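Local coordinates for protein TRAP-type C4-dicarboxylate:H+ symport system substrate-binding component DctP (Shewanella oneidensis, PDB 4MX6) that binds succinate in the periplasm and probably delivers C4-dicarboxylates to a TRAP-type proton symporter in the membrane, at residues R111-D116 / S320-Q325; T207-R212 / Q227-V232; A253-L258 / V265-L270. All blocks are in the same frame, centred on the assembly; numbering follows the deposited sequence.

Interaction 1: R111-D116 / S320-Q325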
# COMPACT_ATOMS: atom_id res chain seq x y z
N ARG A 111 2.94 -3.43 -14.94
CA ARG A 111 3.74 -2.22 -14.90
C ARG A 111 3.92 -1.66 -13.48
O ARG A 111 4.97 -1.06 -13.18
CB ARG A 111 3.14 -1.16 -15.82
CG ARG A 111 3.30 -1.51 -17.30
CD ARG A 111 2.49 -0.57 -18.20
NE ARG A 111 2.89 0.83 -18.03
CZ ARG A 111 2.24 1.86 -18.53
NH1 ARG A 111 1.12 1.67 -19.21
NH2 ARG A 111 2.67 3.10 -18.31
N LEU A 112 2.94 -1.87 -12.61
CA LEU A 112 3.00 -1.32 -11.25
C LEU A 112 3.96 -2.09 -10.35
O LEU A 112 4.27 -1.62 -9.25
CB LEU A 112 1.60 -1.22 -10.63
CG LEU A 112 0.72 -0.17 -11.31
CD1 LEU A 112 -0.73 -0.32 -10.90
CD2 LEU A 112 1.21 1.23 -10.98
N GLN A 113 4.46 -3.23 -10.83
CA GLN A 113 5.44 -4.03 -10.10
C GLN A 113 6.67 -3.22 -9.70
O GLN A 113 7.34 -3.55 -8.73
CB GLN A 113 5.86 -5.25 -10.93
CG GLN A 113 4.78 -6.29 -11.01
CD GLN A 113 5.22 -7.56 -11.69
OE1 GLN A 113 4.93 -8.66 -11.21
NE2 GLN A 113 5.90 -7.44 -12.82
N VAL A 114 6.99 -2.18 -10.47
CA VAL A 114 8.12 -1.32 -10.14
C VAL A 114 8.06 -0.84 -8.69
O VAL A 114 9.08 -0.76 -8.02
CB VAL A 114 8.24 -0.15 -11.14
CG1 VAL A 114 7.04 0.78 -11.08
CG2 VAL A 114 9.55 0.61 -10.89
N PHE A 115 6.86 -0.53 -8.21
CA PHE A 115 6.72 0.01 -6.87
C PHE A 115 7.11 -0.96 -5.76
O PHE A 115 7.39 -0.53 -4.64
CB PHE A 115 5.28 0.50 -6.65
CG PHE A 115 4.98 1.83 -7.29
CD1 PHE A 115 5.48 3.00 -6.75
CD2 PHE A 115 4.16 1.90 -8.42
CE1 PHE A 115 5.18 4.22 -7.33
CE2 PHE A 115 3.86 3.12 -8.99
CZ PHE A 115 4.37 4.28 -8.44
N ASP A 116 7.11 -2.26 -6.05
CA ASP A 116 7.41 -3.28 -5.06
C ASP A 116 8.91 -3.58 -4.94
O ASP A 116 9.31 -4.33 -4.06
CB ASP A 116 6.71 -4.58 -5.42
CG ASP A 116 5.23 -4.59 -5.07
OD1 ASP A 116 4.81 -3.69 -4.32
OD2 ASP A 116 4.52 -5.51 -5.54
N SER A 320 16.64 -7.45 -11.16
CA SER A 320 17.06 -8.12 -12.39
C SER A 320 16.02 -9.12 -12.87
O SER A 320 15.79 -9.26 -14.08
CB SER A 320 18.41 -8.79 -12.16
OG SER A 320 19.35 -7.81 -11.80
N LYS A 321 15.38 -9.82 -11.94
CA LYS A 321 14.35 -10.78 -12.31
C LYS A 321 13.16 -10.12 -13.01
O LYS A 321 12.56 -10.69 -13.92
CB LYS A 321 13.87 -11.50 -11.05
CG LYS A 321 12.79 -12.54 -11.28
CD LYS A 321 12.42 -13.24 -9.98
CE LYS A 321 11.18 -14.09 -10.15
NZ LYS A 321 11.39 -15.23 -11.05
N PHE A 322 12.82 -8.90 -12.60
CA PHE A 322 11.63 -8.23 -13.11
C PHE A 322 11.92 -7.13 -14.14
O PHE A 322 10.99 -6.50 -14.66
CB PHE A 322 10.79 -7.69 -11.95
CG PHE A 322 10.12 -8.77 -11.19
CD1 PHE A 322 8.91 -9.26 -11.63
CD2 PHE A 322 10.72 -9.36 -10.10
CE1 PHE A 322 8.29 -10.27 -10.96
CE2 PHE A 322 10.11 -10.39 -9.43
CZ PHE A 322 8.90 -10.86 -9.86
N GLU A 323 13.19 -6.91 -14.46
CA GLU A 323 13.54 -5.75 -15.28
C GLU A 323 12.78 -5.74 -16.62
O GLU A 323 12.33 -4.68 -17.07
CB GLU A 323 15.04 -5.70 -15.51
CG GLU A 323 15.50 -4.48 -16.26
CD GLU A 323 16.92 -4.61 -16.67
OE1 GLU A 323 17.78 -4.53 -15.78
OE2 GLU A 323 17.15 -4.83 -17.89
N ASP A 324 12.61 -6.90 -17.25
CA ASP A 324 11.89 -6.94 -18.53
C ASP A 324 10.43 -6.50 -18.43
O ASP A 324 9.96 -5.70 -19.26
CB ASP A 324 11.95 -8.33 -19.15
CG ASP A 324 13.29 -8.64 -19.77
OD1 ASP A 324 13.48 -8.32 -20.97
OD2 ASP A 324 14.14 -9.21 -19.06
N GLN A 325 9.70 -7.05 -17.46
CA GLN A 325 8.28 -6.76 -17.30
C GLN A 325 8.03 -5.32 -16.91
O GLN A 325 7.00 -4.73 -17.25
CB GLN A 325 7.67 -7.63 -16.19
CG GLN A 325 7.65 -9.11 -16.46
CD GLN A 325 7.14 -9.90 -15.27
OE1 GLN A 325 6.19 -9.49 -14.61
NE2 GLN A 325 7.79 -11.02 -14.97
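Gln113 and Gln325 join side chain to side chain, linking a loop of helical backbone at 111-116 to helix 305-326 of this periplasmic-binding-protein fold (solute-binding protein 7 family). The Gln113 chain leaves CB with CG anti to the carbonyl carbon (chi1 -73°) and then runs extended, which carries its amide toward the helix. CB and CG make no close approach to 320-325. CD comes within 3.6 Å of Gln325 OE1 and lies close to the Phe322 ring. Both ends of the amide lie by this ring: Gln113 NE2 is 3.7 Å from Phe322 CD1, and Gln113 OE1 is equally close to Phe322 CE1. The amide plane stands almost perpendicular to that ring, so this is no stack. Phe322 and Gln113 are both buried, and both also touch Val185 of helix 184-191. Gln325 lies on the exposed side. NE2 has a second, weak bond to Lys110 O, which may help to fix the turn of the amide. The Gln113 NE2 to Gln325 OE1 hydrogen bond is 2.7 Å long, with an N-H...O angle of 156°. The acceptor lies near the Gln113 amide plane, but the donor stands 44° out of the Gln325 carbonyl plane.

Interaction 2: T207-R212 / Q227-V232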
# COMPACT_ATOMS: atom_id res chain seq x y z
N THR A 207 -4.10 -12.76 12.85
CA THR A 207 -4.34 -14.12 13.31
C THR A 207 -3.21 -15.06 12.88
O THR A 207 -2.81 -15.93 13.65
CB THR A 207 -5.70 -14.64 12.83
OG1 THR A 207 -6.74 -13.77 13.30
CG2 THR A 207 -5.97 -16.05 13.33
N LEU A 208 -2.69 -14.87 11.67
CA LEU A 208 -1.57 -15.68 11.22
C LEU A 208 -0.34 -15.48 12.10
O LEU A 208 0.36 -16.44 12.42
CB LEU A 208 -1.24 -15.36 9.76
CG LEU A 208 -2.30 -15.78 8.73
CD1 LEU A 208 -2.04 -15.11 7.39
CD2 LEU A 208 -2.35 -17.31 8.58
N LEU A 209 -0.07 -14.23 12.48
CA LEU A 209 1.05 -13.93 13.36
C LEU A 209 0.80 -14.50 14.75
O LEU A 209 1.68 -15.12 15.37
CB LEU A 209 1.26 -12.42 13.50
CG LEU A 209 1.67 -11.65 12.25
CD1 LEU A 209 1.54 -10.17 12.53
CD2 LEU A 209 3.08 -11.99 11.79
N GLN A 210 -0.40 -14.26 15.27
CA GLN A 210 -0.76 -14.68 16.62
C GLN A 210 -0.55 -16.18 16.81
O GLN A 210 -0.01 -16.64 17.82
CB GLN A 210 -2.22 -14.33 16.89
CG GLN A 210 -2.74 -14.77 18.25
CD GLN A 210 -4.23 -14.65 18.34
OE1 GLN A 210 -4.96 -14.94 17.39
NE2 GLN A 210 -4.71 -14.20 19.49
N THR A 211 -0.99 -16.94 15.82
CA THR A 211 -0.97 -18.40 15.87
C THR A 211 0.34 -19.01 15.38
O THR A 211 0.49 -20.22 15.39
CB THR A 211 -2.13 -19.01 15.06
OG1 THR A 211 -1.99 -18.65 13.67
CG2 THR A 211 -3.48 -18.56 15.59
N ARG A 212 1.27 -18.16 14.94
CA ARG A 212 2.56 -18.62 14.43
C ARG A 212 2.43 -19.47 13.17
O ARG A 212 3.34 -20.21 12.83
CB ARG A 212 3.39 -19.33 15.53
CG ARG A 212 3.77 -18.39 16.67
CD ARG A 212 4.43 -19.11 17.83
NE ARG A 212 5.63 -19.85 17.42
CZ ARG A 212 6.85 -19.32 17.34
NH1 ARG A 212 7.07 -18.06 17.67
NH2 ARG A 212 7.86 -20.09 16.96
N GLN A 227 -3.39 -2.49 13.57
CA GLN A 227 -3.80 -3.89 13.56
C GLN A 227 -3.18 -4.71 14.69
O GLN A 227 -3.41 -5.91 14.79
CB GLN A 227 -3.45 -4.54 12.21
CG GLN A 227 -4.21 -3.95 11.02
CD GLN A 227 -5.75 -4.00 11.12
OE1 GLN A 227 -6.33 -4.81 11.85
NE2 GLN A 227 -6.40 -3.14 10.39
N LYS A 228 -2.36 -4.07 15.52
CA LYS A 228 -1.75 -4.69 16.71
C LYS A 228 -0.77 -5.80 16.37
O LYS A 228 -0.55 -6.71 17.18
CB LYS A 228 -2.82 -5.18 17.72
CG LYS A 228 -3.82 -4.10 18.10
CD LYS A 228 -3.16 -2.87 18.67
CE LYS A 228 -4.08 -1.66 18.60
NZ LYS A 228 -3.33 -0.39 18.75
N PHE A 229 -0.14 -5.71 15.21
CA PHE A 229 0.86 -6.71 14.86
C PHE A 229 2.00 -6.71 15.90
O PHE A 229 2.61 -7.74 16.15
CB PHE A 229 1.47 -6.46 13.47
CG PHE A 229 0.49 -6.51 12.31
CD1 PHE A 229 -0.74 -7.16 12.38
CD2 PHE A 229 0.83 -5.89 11.11
CE1 PHE A 229 -1.59 -7.18 11.28
CE2 PHE A 229 0.00 -5.91 10.03
CZ PHE A 229 -1.21 -6.55 10.11
N TYR A 230 2.28 -5.54 16.48
CA TYR A 230 3.36 -5.43 17.45
C TYR A 230 3.07 -6.19 18.75
O TYR A 230 3.99 -6.43 19.53
CB TYR A 230 3.67 -3.96 17.76
CG TYR A 230 2.57 -3.22 18.52
CD1 TYR A 230 1.45 -2.73 17.87
CD2 TYR A 230 2.65 -3.03 19.89
CE1 TYR A 230 0.45 -2.05 18.55
CE2 TYR A 230 1.65 -2.36 20.59
CZ TYR A 230 0.55 -1.88 19.91
OH TYR A 230 -0.46 -1.20 20.58
N GLU A 231 1.81 -6.57 18.99
CA GLU A 231 1.47 -7.35 20.19
C GLU A 231 1.75 -8.84 20.01
O GLU A 231 1.70 -9.59 20.99
CB GLU A 231 0.01 -7.12 20.57
CG GLU A 231 -0.28 -5.68 20.95
CD GLU A 231 -1.70 -5.43 21.45
OE1 GLU A 231 -2.54 -6.35 21.39
OE2 GLU A 231 -1.97 -4.29 21.87
N VAL A 232 2.09 -9.26 18.79
CA VAL A 232 2.30 -10.68 18.50
C VAL A 232 3.59 -10.91 17.70
O VAL A 232 3.79 -11.96 17.08
CB VAL A 232 1.08 -11.29 17.76
CG1 VAL A 232 -0.08 -11.44 18.72
CG2 VAL A 232 0.70 -10.46 16.56
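Leu209 and Val232 meet where helix 205-210 packs on the turn that follows helix 221-226. The tight part is apolar. Leu209 CB lies 3.7 Å from Val232 CG2, and no hydrogen bond crosses the contact. Further out, Leu209 CD1 reaches Phe229, sitting 3.8 Å from Phe229 CD1 and equally close to CG and CB of the same residue. The Leu209 side chain and the ring cross at about a right angle. The two methyls of Val232 divide between neighbouring helix residues. With CG1 anti to its own carbonyl carbon (chi1 -72°), that methyl faces Gln210, 3.9 Å from Gln210 CA, while CG2 turns to Leu209. Val232 also touches Phe206. Replacing Val232 by an alanine removes both methyls and would probably open a gap between the helix and the turn beside Leu209 CB and Gln210 CA. The looser side is at Gln210. Its CB is 4.0 Å from Val232 CG1, but the rest of its extended chain leads away, and the residue is exposed. The helix ends nearby in a Schellman motif at Arg212, and Thr211 OG1 bonds back to Thr207 O. The Phe229 side chain is about 6 Å from the bound succinate and probably helps to back the pocket. On the buried side, Leu209 and Phe229 both rest on Gln217 of strand 217-219, and Phe229 also touches Asn219, a succinate-binding residue of that strand.

Interaction 3: A253-L258 / V265-L270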
# COMPACT_ATOMS: atom_id res chain seq x y z
N ALA A 253 -16.82 2.31 -16.27
CA ALA A 253 -18.26 2.33 -16.45
C ALA A 253 -18.92 3.30 -15.47
O ALA A 253 -19.77 4.10 -15.86
CB ALA A 253 -18.84 0.93 -16.31
N PHE A 254 -18.53 3.26 -14.20
CA PHE A 254 -19.10 4.19 -13.24
C PHE A 254 -18.69 5.63 -13.54
O PHE A 254 -19.51 6.54 -13.55
CB PHE A 254 -18.71 3.84 -11.80
CG PHE A 254 -19.13 4.90 -10.83
CD1 PHE A 254 -20.47 5.10 -10.54
CD2 PHE A 254 -18.19 5.72 -10.23
CE1 PHE A 254 -20.86 6.09 -9.66
CE2 PHE A 254 -18.59 6.71 -9.35
CZ PHE A 254 -19.92 6.90 -9.08
N TRP A 255 -17.41 5.83 -13.81
CA TRP A 255 -16.90 7.18 -14.01
C TRP A 255 -17.60 7.84 -15.21
O TRP A 255 -18.00 9.00 -15.13
CB TRP A 255 -15.39 7.11 -14.18
CG TRP A 255 -14.62 8.38 -13.88
CD1 TRP A 255 -13.71 8.98 -14.70
CD2 TRP A 255 -14.64 9.15 -12.66
NE1 TRP A 255 -13.17 10.08 -14.08
CE2 TRP A 255 -13.72 10.21 -12.83
CE3 TRP A 255 -15.33 9.06 -11.46
CZ2 TRP A 255 -13.49 11.16 -11.85
CZ3 TRP A 255 -15.09 10.02 -10.48
CH2 TRP A 255 -14.19 11.06 -10.69
N LYS A 256 -17.77 7.09 -16.29
CA LYS A 256 -18.47 7.59 -17.47
C LYS A 256 -19.97 7.80 -17.23
O LYS A 256 -20.59 8.59 -17.94
CB LYS A 256 -18.26 6.65 -18.66
CG LYS A 256 -16.88 6.77 -19.26
CD LYS A 256 -16.64 5.79 -20.40
CE LYS A 256 -15.26 6.00 -21.02
NZ LYS A 256 -14.90 4.92 -21.98
N SER A 257 -20.54 7.12 -16.25
CA SER A 257 -21.98 7.21 -15.98
C SER A 257 -22.35 8.51 -15.27
O SER A 257 -23.53 8.86 -15.19
CB SER A 257 -22.46 6.01 -15.15
OG SER A 257 -22.16 6.15 -13.77
N LEU A 258 -21.36 9.21 -14.74
CA LEU A 258 -21.62 10.48 -14.06
C LEU A 258 -21.80 11.62 -15.06
O LEU A 258 -21.10 11.67 -16.07
CB LEU A 258 -20.46 10.83 -13.14
CG LEU A 258 -20.23 9.89 -11.96
CD1 LEU A 258 -18.89 10.17 -11.31
CD2 LEU A 258 -21.35 10.04 -10.95
N VAL A 265 -16.92 17.82 -9.66
CA VAL A 265 -17.01 18.08 -8.22
C VAL A 265 -16.49 16.89 -7.41
O VAL A 265 -15.73 17.05 -6.44
CB VAL A 265 -18.47 18.42 -7.82
CG1 VAL A 265 -18.58 18.61 -6.32
CG2 VAL A 265 -18.94 19.68 -8.53
N ILE A 266 -16.90 15.68 -7.80
CA ILE A 266 -16.45 14.47 -7.12
C ILE A 266 -14.93 14.30 -7.23
O ILE A 266 -14.26 13.97 -6.25
CB ILE A 266 -17.22 13.25 -7.66
CG1 ILE A 266 -18.69 13.35 -7.26
CG2 ILE A 266 -16.59 11.96 -7.16
CD1 ILE A 266 -19.60 12.41 -7.98
N LYS A 267 -14.38 14.57 -8.41
CA LYS A 267 -12.94 14.45 -8.62
C LYS A 267 -12.17 15.44 -7.76
O LYS A 267 -11.16 15.10 -7.15
CB LYS A 267 -12.60 14.65 -10.10
CG LYS A 267 -11.10 14.58 -10.41
CD LYS A 267 -10.41 13.30 -9.92
CE LYS A 267 -9.08 13.06 -10.64
NZ LYS A 267 -8.12 14.17 -10.45
N GLU A 268 -12.66 16.68 -7.67
CA GLU A 268 -11.99 17.68 -6.85
C GLU A 268 -12.04 17.29 -5.37
O GLU A 268 -11.06 17.47 -4.65
CB GLU A 268 -12.60 19.06 -7.07
CG GLU A 268 -12.10 20.13 -6.11
CD GLU A 268 -10.61 20.40 -6.22
OE1 GLU A 268 -10.03 20.16 -7.30
OE2 GLU A 268 -10.01 20.86 -5.22
N ALA A 269 -13.16 16.72 -4.93
CA ALA A 269 -13.29 16.26 -3.56
C ALA A 269 -12.30 15.12 -3.31
O ALA A 269 -11.66 15.06 -2.25
CB ALA A 269 -14.72 15.80 -3.28
N LEU A 270 -12.17 14.23 -4.28
CA LEU A 270 -11.21 13.14 -4.16
C LEU A 270 -9.78 13.67 -4.04
O LEU A 270 -9.02 13.23 -3.20
CB LEU A 270 -11.35 12.21 -5.35
CG LEU A 270 -10.71 10.85 -5.16
CD1 LEU A 270 -11.64 9.98 -4.32
CD2 LEU A 270 -10.49 10.24 -6.49
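Trp255 swings its indole toward Ile266 and Lys267 with CG anti to the backbone N (chi1 -157°), although its CB does not point at the opposing helix. Ile266 has CG1 anti to its carbonyl carbon (chi1 -67°), which sends CD1 to Leu258 and leaves CG2 for the indole. Short helix 252-257 and the start of the long helix 260-295 are two consecutive helices joined by a tight turn, in the periplasmic-binding-protein fold. The contact is apolar. The six-membered ring of Trp255 presents its edge. Lys267 CB lies in the plane of the indole, 4.0 Å from Trp255 CH2 and as close to CZ2. Ile266 CG2 is also at this edge, 4.1 Å from Trp255 CZ3. The Trp255 and Ile266 side chains slide past each other in opposite directions. Leu258 and Ile266 instead come tip to tip, with their CD1 atoms 4.1 Å apart.

Only the base of Lys267 packs on the indole. Its chain bends away, and NZ forms a salt bridge with Asp271. Arg263, in the first turn of the long helix, makes a cation-pi contact with Trp255 and donates a hydrogen bond to its carbonyl oxygen. Leu151 of strand 148-158 touches both Trp255 and Lys267, while Phe58 of helix 50-65 packs on Ile266. The site lies away from the annotated succinate-binding residues. Phe254 O accepts from both the backbone N and the hydroxyl of Ser257, with Ser257 OG 2.7 Å from Phe254 O.

How the interactions relate
From the N terminus, the chain first reaches 111-116, whose partner 320-325 comes only near the C terminus. Interaction 1 therefore closes a loop of 203 residues, and the other two contacts fall within it. Interaction 2 closes a short loop that includes strand 217-219 and helix 221-226. Interaction 3 follows in series, closing the tight turn between helices 252-257 and 260-295. None of the loops cross, and no two contacts touch. Interactions 2 and 3 lie on opposite sides of the chain's centre, their centres about 38 Å apart. Interaction 1 ties the late helix 305-326 back to the early part of the fold; the others are local.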